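PDB 4ZOY: Sqt1 from Chaetomium thermophilum, which probably captures its client ribosomal protein during translation, acting as a dedicated WD40-repeat chaperone in ribosome biogenesis. Local coordinates for residues D6-F11 / V478-A483; F19-H24 / V470-D475; G350-F355 / R368-E373; T396-D401 / L458-G463; G402-W407 / K443-H448. One frame throughout, in Å; residues are numbered along the deposited sequence.

Interaction 1. Residues D6-F11 / V478-A483; sequences DSIAYF and VLVFEA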
# COMPACT_ATOMS: atom_id res chain seq x y z
N ASP A 6 -16.83 6.59 -15.94
CA ASP A 6 -15.90 7.67 -16.18
C ASP A 6 -14.57 7.19 -16.74
O ASP A 6 -13.68 8.00 -16.98
CB ASP A 6 -15.65 8.45 -14.88
CG ASP A 6 -16.91 9.05 -14.32
OD1 ASP A 6 -17.59 9.78 -15.08
OD2 ASP A 6 -17.27 8.77 -13.16
N SER A 7 -14.42 5.89 -16.95
CA SER A 7 -13.14 5.38 -17.40
C SER A 7 -12.82 5.80 -18.83
O SER A 7 -13.71 5.98 -19.66
CB SER A 7 -13.08 3.86 -17.27
OG SER A 7 -13.98 3.23 -18.18
N ILE A 8 -11.53 5.94 -19.12
CA ILE A 8 -11.05 6.27 -20.46
C ILE A 8 -10.40 5.05 -21.13
O ILE A 8 -10.09 5.07 -22.32
CB ILE A 8 -10.04 7.45 -20.46
CG1 ILE A 8 -8.78 7.09 -19.66
CG2 ILE A 8 -10.68 8.72 -19.93
CD1 ILE A 8 -7.68 8.15 -19.73
N ALA A 9 -10.20 4.00 -20.34
CA ALA A 9 -9.67 2.74 -20.84
C ALA A 9 -9.94 1.67 -19.81
O ALA A 9 -10.24 1.95 -18.65
CB ALA A 9 -8.17 2.82 -21.13
N TYR A 10 -9.84 0.42 -20.25
CA TYR A 10 -10.09 -0.69 -19.35
C TYR A 10 -9.30 -1.90 -19.79
O TYR A 10 -8.81 -1.98 -20.92
CB TYR A 10 -11.58 -1.04 -19.30
CG TYR A 10 -12.10 -1.68 -20.56
CD1 TYR A 10 -12.39 -0.91 -21.68
CD2 TYR A 10 -12.33 -3.04 -20.63
CE1 TYR A 10 -12.88 -1.50 -22.84
CE2 TYR A 10 -12.82 -3.63 -21.78
CZ TYR A 10 -13.09 -2.85 -22.88
OH TYR A 10 -13.57 -3.44 -24.04
N PHE A 11 -9.15 -2.85 -18.87
CA PHE A 11 -8.58 -4.14 -19.19
C PHE A 11 -9.39 -5.20 -18.49
O PHE A 11 -9.54 -5.18 -17.27
CB PHE A 11 -7.11 -4.21 -18.77
CG PHE A 11 -6.52 -5.58 -18.90
CD1 PHE A 11 -6.39 -6.18 -20.14
CD2 PHE A 11 -6.10 -6.28 -17.78
CE1 PHE A 11 -5.85 -7.45 -20.26
CE2 PHE A 11 -5.55 -7.54 -17.89
CZ PHE A 11 -5.42 -8.13 -19.13
N VAL A 478 -9.97 -3.90 -14.62
CA VAL A 478 -8.97 -2.85 -14.40
C VAL A 478 -9.43 -1.63 -15.17
O VAL A 478 -9.70 -1.73 -16.37
CB VAL A 478 -7.59 -3.29 -14.89
CG1 VAL A 478 -6.56 -2.17 -14.76
CG2 VAL A 478 -7.12 -4.56 -14.14
N LEU A 479 -9.55 -0.48 -14.49
CA LEU A 479 -10.03 0.74 -15.16
C LEU A 479 -8.98 1.84 -15.11
O LEU A 479 -8.12 1.86 -14.23
CB LEU A 479 -11.33 1.25 -14.53
CG LEU A 479 -12.55 0.33 -14.62
CD1 LEU A 479 -13.78 0.98 -14.02
CD2 LEU A 479 -12.80 -0.02 -16.10
N VAL A 480 -9.04 2.75 -16.08
CA VAL A 480 -8.16 3.91 -16.13
C VAL A 480 -9.01 5.16 -16.07
O VAL A 480 -9.96 5.30 -16.84
CB VAL A 480 -7.30 3.94 -17.40
CG1 VAL A 480 -6.39 5.16 -17.38
CG2 VAL A 480 -6.48 2.66 -17.54
N PHE A 481 -8.67 6.06 -15.15
CA PHE A 481 -9.38 7.32 -14.97
C PHE A 481 -8.41 8.49 -15.13
O PHE A 481 -7.21 8.34 -14.90
CB PHE A 481 -10.02 7.39 -13.58
CG PHE A 481 -11.07 6.34 -13.32
CD1 PHE A 481 -12.29 6.38 -13.96
CD2 PHE A 481 -10.85 5.34 -12.38
CE1 PHE A 481 -13.27 5.42 -13.70
CE2 PHE A 481 -11.83 4.39 -12.11
CZ PHE A 481 -13.04 4.42 -12.77
N GLU A 482 -8.94 9.66 -15.50
CA GLU A 482 -8.09 10.85 -15.56
C GLU A 482 -8.70 11.99 -14.75
O GLU A 482 -9.91 12.12 -14.64
CB GLU A 482 -7.87 11.30 -17.01
CG GLU A 482 -9.13 11.72 -17.73
CD GLU A 482 -8.86 12.13 -19.17
OE1 GLU A 482 -7.69 12.02 -19.62
OE2 GLU A 482 -9.82 12.55 -19.85
N ALA A 483 -7.82 12.82 -14.18
CA ALA A 483 -8.27 13.95 -13.38
C ALA A 483 -8.56 15.19 -14.24
O ALA A 483 -9.36 16.03 -13.86
CB ALA A 483 -7.22 14.30 -12.30
O HOH W 1 -11.72 9.70 -16.01
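Ile-8 lies against Val-480 and Glu-482 where the N-terminal chain runs antiparallel along the C-terminal strand 478-482. Its CB carries two branches. CG1, set between the backbone N and the carbonyl carbon (chi1 62°), reaches Val-480 CG1 at 3.8 Å; beyond it CD1 touches the same methyl and comes to 3.9 Å from Glu-482 OE1. CG2 rests on the carboxylate end of Glu-482, whose extended chain runs roughly perpendicular to the isoleucine. Were Ile-8 cut back to an alanine, Val-480 CG1 and the Glu-482 chain would probably be left without the apolar cover of its two branches. The Ile-8 backbone N binds Val-480 O at 2.8 Å, and farther on Phe-11 and Val-478 form a doubly hydrogen-bonded pair. Tyr-10 and Leu-479 form the non-hydrogen-bonded pair between, Tyr-10 CB meeting Leu-479 CD2 at 3.6 Å. At the other end the Phe-481 ring meets the Asp-6 carbonyl carbon edge-on, and one water bridges Asp-6 O to Glu-482 N. Strand 9-11 completes a blade whose other three strands come from the C-terminus, the "velcro" closure of WD40 propellers. Backbone bonds and packed apolar side chains therefore hold the two chain ends together non-covalently.

Interaction 2. Residues F19-H24 / V470-D475; sequences FAIAQH and VTVGDD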
# COMPACT_ATOMS: atom_id res chain seq x y z
N PHE A 19 -6.47 -8.42 -7.26
CA PHE A 19 -6.11 -8.07 -5.89
C PHE A 19 -4.99 -7.06 -5.77
O PHE A 19 -4.89 -6.37 -4.76
CB PHE A 19 -5.69 -9.32 -5.11
CG PHE A 19 -6.80 -10.29 -4.84
CD1 PHE A 19 -7.92 -9.90 -4.12
CD2 PHE A 19 -6.70 -11.60 -5.26
CE1 PHE A 19 -8.94 -10.82 -3.86
CE2 PHE A 19 -7.71 -12.51 -4.99
CZ PHE A 19 -8.82 -12.11 -4.30
N ALA A 20 -4.12 -7.01 -6.78
CA ALA A 20 -2.86 -6.30 -6.65
C ALA A 20 -2.53 -5.45 -7.85
O ALA A 20 -2.91 -5.79 -8.99
CB ALA A 20 -1.73 -7.29 -6.39
N ILE A 21 -1.82 -4.36 -7.62
CA ILE A 21 -1.38 -3.49 -8.69
C ILE A 21 -0.07 -2.80 -8.30
O ILE A 21 0.12 -2.44 -7.13
CB ILE A 21 -2.47 -2.45 -9.06
CG1 ILE A 21 -2.01 -1.52 -10.18
CG2 ILE A 21 -2.92 -1.66 -7.82
CD1 ILE A 21 -3.17 -0.71 -10.81
N ALA A 22 0.82 -2.67 -9.27
CA ALA A 22 2.07 -1.95 -9.06
C ALA A 22 2.36 -1.07 -10.25
O ALA A 22 1.92 -1.36 -11.37
CB ALA A 22 3.21 -2.92 -8.82
N GLN A 23 3.08 0.02 -10.01
CA GLN A 23 3.37 1.02 -11.02
C GLN A 23 4.87 1.23 -11.08
O GLN A 23 5.54 1.26 -10.04
CB GLN A 23 2.65 2.32 -10.69
CG GLN A 23 2.79 3.41 -11.74
CD GLN A 23 1.83 4.54 -11.46
OE1 GLN A 23 1.63 4.92 -10.31
NE2 GLN A 23 1.19 5.04 -12.51
N HIS A 24 5.41 1.34 -12.28
CA HIS A 24 6.84 1.58 -12.44
C HIS A 24 7.20 2.96 -11.87
O HIS A 24 6.50 3.93 -12.13
CB HIS A 24 7.22 1.47 -13.91
CG HIS A 24 8.70 1.36 -14.16
ND1 HIS A 24 9.56 2.42 -13.99
CD2 HIS A 24 9.45 0.32 -14.58
CE1 HIS A 24 10.79 2.03 -14.28
NE2 HIS A 24 10.75 0.77 -14.66
N VAL A 470 -5.14 4.18 -12.10
CA VAL A 470 -5.46 2.83 -12.58
C VAL A 470 -5.92 2.01 -11.40
O VAL A 470 -5.28 1.99 -10.36
CB VAL A 470 -4.25 2.16 -13.26
CG1 VAL A 470 -4.68 0.83 -13.89
CG2 VAL A 470 -3.65 3.09 -14.32
N THR A 471 -7.06 1.35 -11.58
CA THR A 471 -7.73 0.62 -10.50
C THR A 471 -7.75 -0.88 -10.73
O THR A 471 -7.64 -1.35 -11.86
CB THR A 471 -9.18 1.07 -10.35
OG1 THR A 471 -9.87 0.82 -11.58
CG2 THR A 471 -9.26 2.55 -10.00
N VAL A 472 -7.90 -1.62 -9.64
CA VAL A 472 -8.13 -3.06 -9.74
C VAL A 472 -9.38 -3.39 -8.93
O VAL A 472 -9.58 -2.90 -7.81
CB VAL A 472 -6.91 -3.89 -9.26
CG1 VAL A 472 -5.74 -3.71 -10.21
CG2 VAL A 472 -6.50 -3.54 -7.82
N GLY A 473 -10.26 -4.19 -9.52
CA GLY A 473 -11.54 -4.48 -8.89
C GLY A 473 -11.83 -5.94 -8.58
O GLY A 473 -11.31 -6.86 -9.21
N ASP A 474 -12.72 -6.14 -7.61
CA ASP A 474 -13.16 -7.49 -7.28
C ASP A 474 -14.07 -8.03 -8.37
O ASP A 474 -14.34 -9.23 -8.41
CB ASP A 474 -13.88 -7.52 -5.93
CG ASP A 474 -13.89 -8.90 -5.31
OD1 ASP A 474 -12.84 -9.56 -5.33
OD2 ASP A 474 -14.95 -9.30 -4.79
N ASP A 475 -14.54 -7.12 -9.24
CA ASP A 475 -15.34 -7.48 -10.41
C ASP A 475 -14.49 -7.89 -11.62
O ASP A 475 -15.00 -7.95 -12.74
CB ASP A 475 -16.28 -6.31 -10.78
CG ASP A 475 -15.56 -4.97 -10.91
OD1 ASP A 475 -14.34 -4.88 -10.64
OD2 ASP A 475 -16.24 -3.99 -11.28
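Ile-21 carries this contact, spreading its branches over Val-470 and Val-472. Its CD1 reaches furthest, to 3.8 Å from Val-470 CG1 and 3.5 Å from the Val-470 carbonyl O. CG1 lies anti to the backbone N (chi1 180°) and the chain stays extended beyond it, which carries the methyl across to Val-470. Closer in, Ile-21 CB sits 3.7 Å from Val-472 CG1, while Ile-21 CG2 touches Val-472 CG2. The same Val-472 CG1 also rests on the Ala-20 carbonyl O. Branched aliphatic residues suit this place, because their methyls fill the space between two strands whose short axes pass 7.0 Å apart, too far for backbone pairing. These strands belong to different blades: 18-23 is the inner strand of the first blade of an eight-bladed propeller, and 468-473 is the second strand of the last, so the valines and isoleucine fill the interface between the last blade and the first. A classic beta bulge, with Phe-19 and Ala-20 both facing Gly-34, marks the start of the first strand. Around this first shell, Val-461 and Val-31 also pack on Ile-21, Thr-33 packs on Val-472, and the Phe-19 ring packs on Leu-458. Thr-471, whose CB points away from the first blade, has its OG1 hydrogen-bonded to His-448 NE2, linking the strand to the loop that follows 441-445.

Interaction 3. Residues G350-F355 / R368-E373; sequences GSIAVF and RGAHAE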
# COMPACT_ATOMS: atom_id res chain seq x y z
N GLY A 350 -16.79 2.73 6.21
CA GLY A 350 -17.06 3.65 5.12
C GLY A 350 -16.56 5.08 5.29
O GLY A 350 -16.69 5.90 4.38
N SER A 351 -15.98 5.38 6.46
CA SER A 351 -15.55 6.74 6.75
C SER A 351 -14.05 6.92 6.59
O SER A 351 -13.28 5.97 6.64
CB SER A 351 -15.94 7.15 8.17
OG SER A 351 -15.18 6.42 9.13
N ILE A 352 -13.67 8.18 6.40
CA ILE A 352 -12.28 8.58 6.47
C ILE A 352 -12.20 9.57 7.61
O ILE A 352 -13.09 10.40 7.78
CB ILE A 352 -11.80 9.23 5.16
CG1 ILE A 352 -11.88 8.21 4.01
CG2 ILE A 352 -10.39 9.83 5.32
CD1 ILE A 352 -11.69 8.83 2.65
N ALA A 353 -11.15 9.47 8.42
CA ALA A 353 -10.90 10.44 9.47
C ALA A 353 -9.54 11.09 9.27
O ALA A 353 -8.59 10.44 8.83
CB ALA A 353 -11.01 9.78 10.84
N VAL A 354 -9.46 12.38 9.56
CA VAL A 354 -8.25 13.16 9.35
C VAL A 354 -7.84 13.76 10.68
O VAL A 354 -8.65 14.40 11.35
CB VAL A 354 -8.47 14.27 8.31
CG1 VAL A 354 -7.18 15.04 8.03
CG2 VAL A 354 -9.02 13.67 7.02
N PHE A 355 -6.58 13.54 11.05
CA PHE A 355 -6.06 14.01 12.34
C PHE A 355 -4.90 14.99 12.14
O PHE A 355 -4.09 14.82 11.22
CB PHE A 355 -5.60 12.83 13.19
CG PHE A 355 -6.66 11.79 13.40
CD1 PHE A 355 -7.55 11.90 14.45
CD2 PHE A 355 -6.77 10.69 12.54
CE1 PHE A 355 -8.53 10.95 14.67
CE2 PHE A 355 -7.76 9.74 12.74
CZ PHE A 355 -8.64 9.86 13.81
N ARG A 368 -17.81 10.97 7.30
CA ARG A 368 -18.69 9.82 7.38
C ARG A 368 -19.27 9.54 6.01
O ARG A 368 -19.62 10.45 5.27
CB ARG A 368 -19.83 10.07 8.39
CG ARG A 368 -19.36 10.48 9.78
CD ARG A 368 -20.55 11.00 10.60
NE ARG A 368 -20.15 11.54 11.90
CZ ARG A 368 -20.26 10.88 13.04
NH1 ARG A 368 -20.74 9.65 13.05
NH2 ARG A 368 -19.88 11.45 14.19
N GLY A 369 -19.35 8.26 5.65
CA GLY A 369 -19.92 7.90 4.36
C GLY A 369 -19.09 8.31 3.16
O GLY A 369 -19.62 8.51 2.07
N ALA A 370 -17.78 8.44 3.36
CA ALA A 370 -16.87 8.72 2.26
C ALA A 370 -17.02 7.68 1.15
O ALA A 370 -16.93 8.00 -0.03
CB ALA A 370 -15.42 8.74 2.76
N HIS A 371 -17.27 6.43 1.55
CA HIS A 371 -17.63 5.40 0.59
C HIS A 371 -18.92 4.72 1.02
O HIS A 371 -19.01 3.49 1.10
CB HIS A 371 -16.47 4.42 0.41
CG HIS A 371 -15.35 5.03 -0.38
ND1 HIS A 371 -15.26 4.94 -1.75
CD2 HIS A 371 -14.30 5.80 0.01
CE1 HIS A 371 -14.22 5.63 -2.17
NE2 HIS A 371 -13.62 6.16 -1.12
N ALA A 372 -19.92 5.56 1.28
CA ALA A 372 -21.20 5.12 1.83
C ALA A 372 -20.96 4.30 3.09
O ALA A 372 -20.20 4.72 3.96
CB ALA A 372 -21.98 4.33 0.78
N GLU A 373 -21.59 3.13 3.21
CA GLU A 373 -21.35 2.27 4.36
C GLU A 373 -20.50 1.06 3.98
O GLU A 373 -20.47 0.06 4.70
CB GLU A 373 -22.68 1.82 4.99
CG GLU A 373 -23.42 2.94 5.74
CD GLU A 373 -23.95 4.03 4.82
OE1 GLU A 373 -24.79 3.71 3.94
OE2 GLU A 373 -23.53 5.20 4.96
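Gly-350 sits in the tight turn that opens the third strand of a WD40 blade, facing the loop 368-373 that leads from that blade into the next. Its phi of 95° is readily tolerated only without a side chain, and a CB here would also run into Ala-372 O. The bare CA instead comes to 3.5 Å from Ala-372 O in a CA-H...O contact. Gly-350 O accepts from His-371 N at 2.9 Å, a nearly straight bond (167°) lying in the carbonyl plane. It pins the backbone of the histidine, whose ring reaches on to Ser-397 and Asp-401; with Trp-407, bound to the same serine, they form the Asp-His-Ser-Trp hydrogen-bonded network well known from WD40 repeats. Ser-351 follows, its CB 3.9 Å from Arg-368 CA; a serine suits the place through its hydroxyl, which is hydrogen-bonded to Asp-349 and Gln-327. Ile-352 begins the strand proper and turns to hydrophobic packing. With CG1 anti to the carbonyl carbon (chi1 -63°), its longer branch swings toward the loop, where the Ala-370 methyl, like Ile-352, packs on Trp-407: Ile-352 CD1 meets Ala-370 CB at 3.7 Å.

Interaction 4. Residues T396-D401 / L458-G463; sequences TSCGMD and LGFVQG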
# COMPACT_ATOMS: atom_id res chain seq x y z
N THR A 396 -6.59 10.61 -2.31
CA THR A 396 -7.39 9.71 -3.15
C THR A 396 -7.80 8.49 -2.34
O THR A 396 -6.99 7.93 -1.59
CB THR A 396 -6.61 9.27 -4.38
OG1 THR A 396 -6.13 10.44 -5.05
CG2 THR A 396 -7.49 8.48 -5.35
N SER A 397 -9.06 8.08 -2.48
CA SER A 397 -9.56 6.92 -1.76
C SER A 397 -10.32 5.98 -2.69
O SER A 397 -10.87 6.42 -3.71
CB SER A 397 -10.45 7.34 -0.59
OG SER A 397 -11.63 7.98 -1.06
N CYS A 398 -10.37 4.70 -2.35
CA CYS A 398 -11.24 3.77 -3.08
C CYS A 398 -11.97 2.89 -2.09
O CYS A 398 -11.53 2.72 -0.96
CB CYS A 398 -10.44 2.94 -4.09
SG CYS A 398 -9.40 1.64 -3.36
N GLY A 399 -13.11 2.35 -2.52
CA GLY A 399 -13.94 1.62 -1.59
C GLY A 399 -14.72 0.50 -2.23
O GLY A 399 -14.79 0.36 -3.46
N MET A 400 -15.33 -0.31 -1.37
CA MET A 400 -16.14 -1.41 -1.84
C MET A 400 -17.49 -0.95 -2.36
O MET A 400 -18.32 -1.77 -2.76
CB MET A 400 -16.31 -2.44 -0.72
CG MET A 400 -15.03 -3.17 -0.39
SD MET A 400 -14.37 -4.10 -1.79
CE MET A 400 -15.54 -5.44 -1.92
N ASP A 401 -17.72 0.36 -2.39
CA ASP A 401 -18.89 0.89 -3.08
C ASP A 401 -18.63 0.96 -4.59
O ASP A 401 -19.52 1.28 -5.36
CB ASP A 401 -19.31 2.26 -2.51
CG ASP A 401 -18.23 3.33 -2.65
OD1 ASP A 401 -17.07 3.00 -2.96
OD2 ASP A 401 -18.59 4.50 -2.43
N LEU A 458 -10.42 -2.72 -5.17
CA LEU A 458 -9.47 -3.36 -4.25
C LEU A 458 -8.13 -2.64 -4.17
O LEU A 458 -7.35 -2.89 -3.25
CB LEU A 458 -9.25 -4.82 -4.65
CG LEU A 458 -10.50 -5.70 -4.61
CD1 LEU A 458 -10.19 -7.11 -5.08
CD2 LEU A 458 -11.16 -5.71 -3.23
N GLY A 459 -7.84 -1.75 -5.11
CA GLY A 459 -6.57 -1.04 -5.09
C GLY A 459 -6.50 -0.06 -6.23
O GLY A 459 -7.36 -0.04 -7.12
N PHE A 460 -5.47 0.79 -6.19
CA PHE A 460 -5.20 1.71 -7.28
C PHE A 460 -3.76 2.21 -7.21
O PHE A 460 -3.10 2.13 -6.17
CB PHE A 460 -6.17 2.90 -7.28
CG PHE A 460 -6.05 3.80 -6.08
CD1 PHE A 460 -5.14 4.85 -6.08
CD2 PHE A 460 -6.84 3.61 -4.97
CE1 PHE A 460 -5.00 5.68 -4.98
CE2 PHE A 460 -6.72 4.43 -3.86
CZ PHE A 460 -5.80 5.47 -3.87
N VAL A 461 -3.29 2.70 -8.34
CA VAL A 461 -2.10 3.55 -8.38
C VAL A 461 -2.46 4.85 -9.08
O VAL A 461 -3.42 4.91 -9.85
CB VAL A 461 -0.93 2.88 -9.11
CG1 VAL A 461 -0.44 1.65 -8.33
CG2 VAL A 461 -1.31 2.50 -10.54
N GLN A 462 -1.70 5.91 -8.83
CA GLN A 462 -2.04 7.22 -9.37
C GLN A 462 -0.82 8.03 -9.78
O GLN A 462 -0.93 9.24 -10.01
CB GLN A 462 -2.87 8.02 -8.37
CG GLN A 462 -2.16 8.31 -7.04
CD GLN A 462 -3.03 9.07 -6.06
OE1 GLN A 462 -3.97 9.77 -6.44
NE2 GLN A 462 -2.72 8.93 -4.77
N GLY A 463 0.33 7.38 -9.88
CA GLY A 463 1.54 8.05 -10.34
C GLY A 463 1.99 9.14 -9.39
O GLY A 463 1.54 9.20 -8.26
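The Phe-460 ring takes Cys-398 at its edge: the SG lies in the ring plane, 4.9 Å from the centroid, its nearest ring atom being Phe-460 CD2 at 3.6 Å. This sulfur-aromatic contact puts the polarisable thiol beside the ring hydrogens. Gln-462 NE2 also lies at the edge and near the plane. Thr-396 CG2 lies above the ring, displaced from its centre, 3.8 Å from Phe-460 CZ, while Thr-396 O comes in obliquely; Lys-378 makes a cation-pi contact with the same ring. The ring is carried across to strand 396-399 by its first torsion, which sets CG between the backbone N and the carbonyl carbon (chi1 65°). Beyond it, the Thr-396 and Gln-462 side chains run antiparallel alongside one another, and Thr-396 OG1 donates to Gln-462 OE1 at 2.7 Å, tilted 20° from the carbonyl plane. The threonine hydroxyl also receives Arg-406 NE, while Gln-462 NE2 is held by Glu-380. At the other end Met-400, bent at its second and third torsions, lays SD 3.9 Å from Leu-458 CD2. The contact joins the second strand of the penultimate propeller blade to the inner strand of the last, where a classic beta bulge at Leu-458 and Gly-459 faces Val-472. Aromatic, sulfur and methyl groups fill this interface, whereas its buried hydroxyl and amide answer each other; a polar pair can therefore be enclosed at probably little cost in lost hydration.

Interaction 5. Residues G402-W407 / K443-H448; sequences GVVRRW and KEWKGH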
# COMPACT_ATOMS: atom_id res chain seq x y z
N GLY A 402 -17.40 0.65 -5.00
CA GLY A 402 -17.05 0.65 -6.41
C GLY A 402 -16.62 2.00 -6.95
O GLY A 402 -16.48 2.17 -8.16
N VAL A 403 -16.37 2.95 -6.05
CA VAL A 403 -16.05 4.32 -6.46
C VAL A 403 -14.65 4.73 -5.98
O VAL A 403 -14.18 4.28 -4.93
CB VAL A 403 -17.09 5.31 -5.92
CG1 VAL A 403 -16.87 6.70 -6.48
CG2 VAL A 403 -18.51 4.83 -6.28
N VAL A 404 -13.98 5.53 -6.80
CA VAL A 404 -12.73 6.18 -6.41
C VAL A 404 -13.04 7.65 -6.21
O VAL A 404 -13.76 8.26 -7.00
CB VAL A 404 -11.63 6.02 -7.48
CG1 VAL A 404 -10.33 6.69 -7.02
CG2 VAL A 404 -11.41 4.55 -7.79
N ARG A 405 -12.53 8.23 -5.13
CA ARG A 405 -12.81 9.63 -4.84
C ARG A 405 -11.54 10.39 -4.52
O ARG A 405 -10.53 9.81 -4.14
CB ARG A 405 -13.80 9.76 -3.68
CG ARG A 405 -15.20 9.27 -4.03
CD ARG A 405 -16.27 9.63 -3.02
NE ARG A 405 -17.58 9.30 -3.58
CZ ARG A 405 -18.18 8.13 -3.42
NH1 ARG A 405 -17.63 7.18 -2.66
NH2 ARG A 405 -19.35 7.89 -4.01
N ARG A 406 -11.59 11.71 -4.70
CA ARG A 406 -10.46 12.51 -4.27
C ARG A 406 -10.98 13.65 -3.42
O ARG A 406 -12.03 14.25 -3.71
CB ARG A 406 -9.66 13.04 -5.43
CG ARG A 406 -8.42 13.76 -4.91
CD ARG A 406 -7.48 14.02 -5.99
NE ARG A 406 -6.89 12.82 -6.54
CZ ARG A 406 -6.30 12.78 -7.73
NH1 ARG A 406 -6.28 13.88 -8.48
NH2 ARG A 406 -5.74 11.68 -8.17
N TRP A 407 -10.24 13.92 -2.35
CA TRP A 407 -10.67 14.80 -1.29
C TRP A 407 -9.66 15.91 -1.07
O TRP A 407 -8.45 15.68 -1.13
CB TRP A 407 -10.84 14.03 0.02
CG TRP A 407 -11.65 12.79 -0.11
CD1 TRP A 407 -11.19 11.54 -0.39
CD2 TRP A 407 -13.06 12.69 0.05
NE1 TRP A 407 -12.24 10.66 -0.42
CE2 TRP A 407 -13.40 11.34 -0.15
CE3 TRP A 407 -14.08 13.61 0.34
CZ2 TRP A 407 -14.71 10.88 -0.07
CZ3 TRP A 407 -15.37 13.15 0.42
CH2 TRP A 407 -15.68 11.80 0.22
N LYS A 443 -13.46 15.15 -6.68
CA LYS A 443 -13.83 14.38 -7.85
C LYS A 443 -14.24 12.95 -7.46
O LYS A 443 -13.79 12.42 -6.45
CB LYS A 443 -12.67 14.37 -8.85
CG LYS A 443 -12.92 13.58 -10.13
CD LYS A 443 -13.70 14.35 -11.18
CE LYS A 443 -13.69 13.60 -12.51
NZ LYS A 443 -14.73 12.52 -12.58
N GLU A 444 -15.14 12.37 -8.25
CA GLU A 444 -15.58 10.99 -8.11
C GLU A 444 -15.39 10.29 -9.44
O GLU A 444 -15.72 10.87 -10.48
CB GLU A 444 -17.06 10.88 -7.75
CG GLU A 444 -17.50 11.44 -6.45
CD GLU A 444 -18.98 11.16 -6.24
OE1 GLU A 444 -19.79 11.47 -7.14
OE2 GLU A 444 -19.31 10.60 -5.19
N TRP A 445 -14.92 9.05 -9.42
CA TRP A 445 -14.78 8.25 -10.63
C TRP A 445 -15.54 6.96 -10.48
O TRP A 445 -15.23 6.14 -9.60
CB TRP A 445 -13.32 7.95 -10.92
CG TRP A 445 -12.48 9.15 -11.26
CD1 TRP A 445 -12.32 9.71 -12.49
CD2 TRP A 445 -11.62 9.87 -10.36
NE1 TRP A 445 -11.43 10.77 -12.41
CE2 TRP A 445 -10.99 10.88 -11.12
CE3 TRP A 445 -11.34 9.78 -8.99
CZ2 TRP A 445 -10.09 11.79 -10.56
CZ3 TRP A 445 -10.44 10.69 -8.43
CH2 TRP A 445 -9.83 11.68 -9.22
N LYS A 446 -16.51 6.76 -11.37
CA LYS A 446 -17.37 5.58 -11.31
C LYS A 446 -17.09 4.66 -12.49
O LYS A 446 -16.53 5.09 -13.49
CB LYS A 446 -18.84 6.01 -11.29
CG LYS A 446 -19.20 6.89 -10.11
CD LYS A 446 -20.67 7.31 -10.15
CE LYS A 446 -21.03 8.13 -8.92
NZ LYS A 446 -22.45 8.59 -8.97
N GLY A 447 -17.45 3.39 -12.36
CA GLY A 447 -17.23 2.44 -13.43
C GLY A 447 -17.16 1.01 -12.95
O GLY A 447 -17.56 0.08 -13.66
N HIS A 448 -16.62 0.81 -11.75
CA HIS A 448 -16.63 -0.52 -11.16
C HIS A 448 -18.02 -0.83 -10.65
O HIS A 448 -18.79 0.07 -10.34
CB HIS A 448 -15.63 -0.63 -10.00
CG HIS A 448 -14.20 -0.74 -10.44
ND1 HIS A 448 -13.63 -1.93 -10.85
CD2 HIS A 448 -13.22 0.20 -10.51
CE1 HIS A 448 -12.37 -1.72 -11.18
NE2 HIS A 448 -12.10 -0.44 -10.97
O HOH W 2 -14.85 3.18 -10.14
O HOH W 3 -18.73 2.80 -9.81
O HOH W 4 -21.88 8.52 -5.55
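Arg-405 holds one oxygen of Glu-444 with both NE and NH2: NE lies 2.7 Å and NH2 3.0 Å from Glu-444 OE2. That oxygen lies in the guanidinium plane, although the two flat groups are turned 44° apart; NE meets it on the anti side. The pair bridges neighbouring antiparallel strands, the third and outermost, of a WD40 propeller blade, from non-hydrogen-bonded positions where the side chains lie alongside each other. Arg-405 NH1 has a second salt bridge to Asp-401, and Val-403 CG1 covers one guanidinium face. A leucine in place of Arg-405 would probably leave both Glu-444 and Asp-401 without their charged mate. The backbones are joined most closely by Trp-445 N to Val-404 O at 2.8 Å, with Val-404 N returning the bond to Trp-445 O. Where the strands part, Gly-402, at a phi of 86° that favours glycine, keeps its carbonyl in contact with two waters. The opposite face is built around Trp-445, with Val-404, Lys-443 and Arg-406 about it: Val-404 CG1 lies 3.8 Å from Trp-445 CE3, and Lys-443 CG lies over one ring face. Outside, Trp-445 NE1 bonds Glu-482 O, while Arg-406 NH2 bonds Gly-466 O and its NE bonds Thr-396 OG1. Arg-406, bent at its third torsion, presents a guanidinium face to the indole rim, with Trp-445 CH2 4.0 Å above the centre of that plane.

In the fold
Interactions 1 and 5 are in-blade strand pairings, partly open to solvent, and rest on backbone hydrogen bonds; interaction 5 adds a salt bridge where interaction 1 has branched aliphatics. Interactions 2 and 4 lie nearer the propeller axis, between blades, and rely on side chains: chiefly aliphatic in interaction 2, mixed with one buried polar pair in interaction 4. Interaction 3 joins a turn to the inter-blade loop, and its His-371 bonds to Ser-397 and Asp-401 of interaction 4. The last blade is shared: 478-482, 468-473 and 457-461 serve interactions 1, 2 and 4 in turn. Interactions 4 and 5 meet in the preceding blade, while His-448 and Trp-445 of interaction 5 reach Thr-471 and Glu-482.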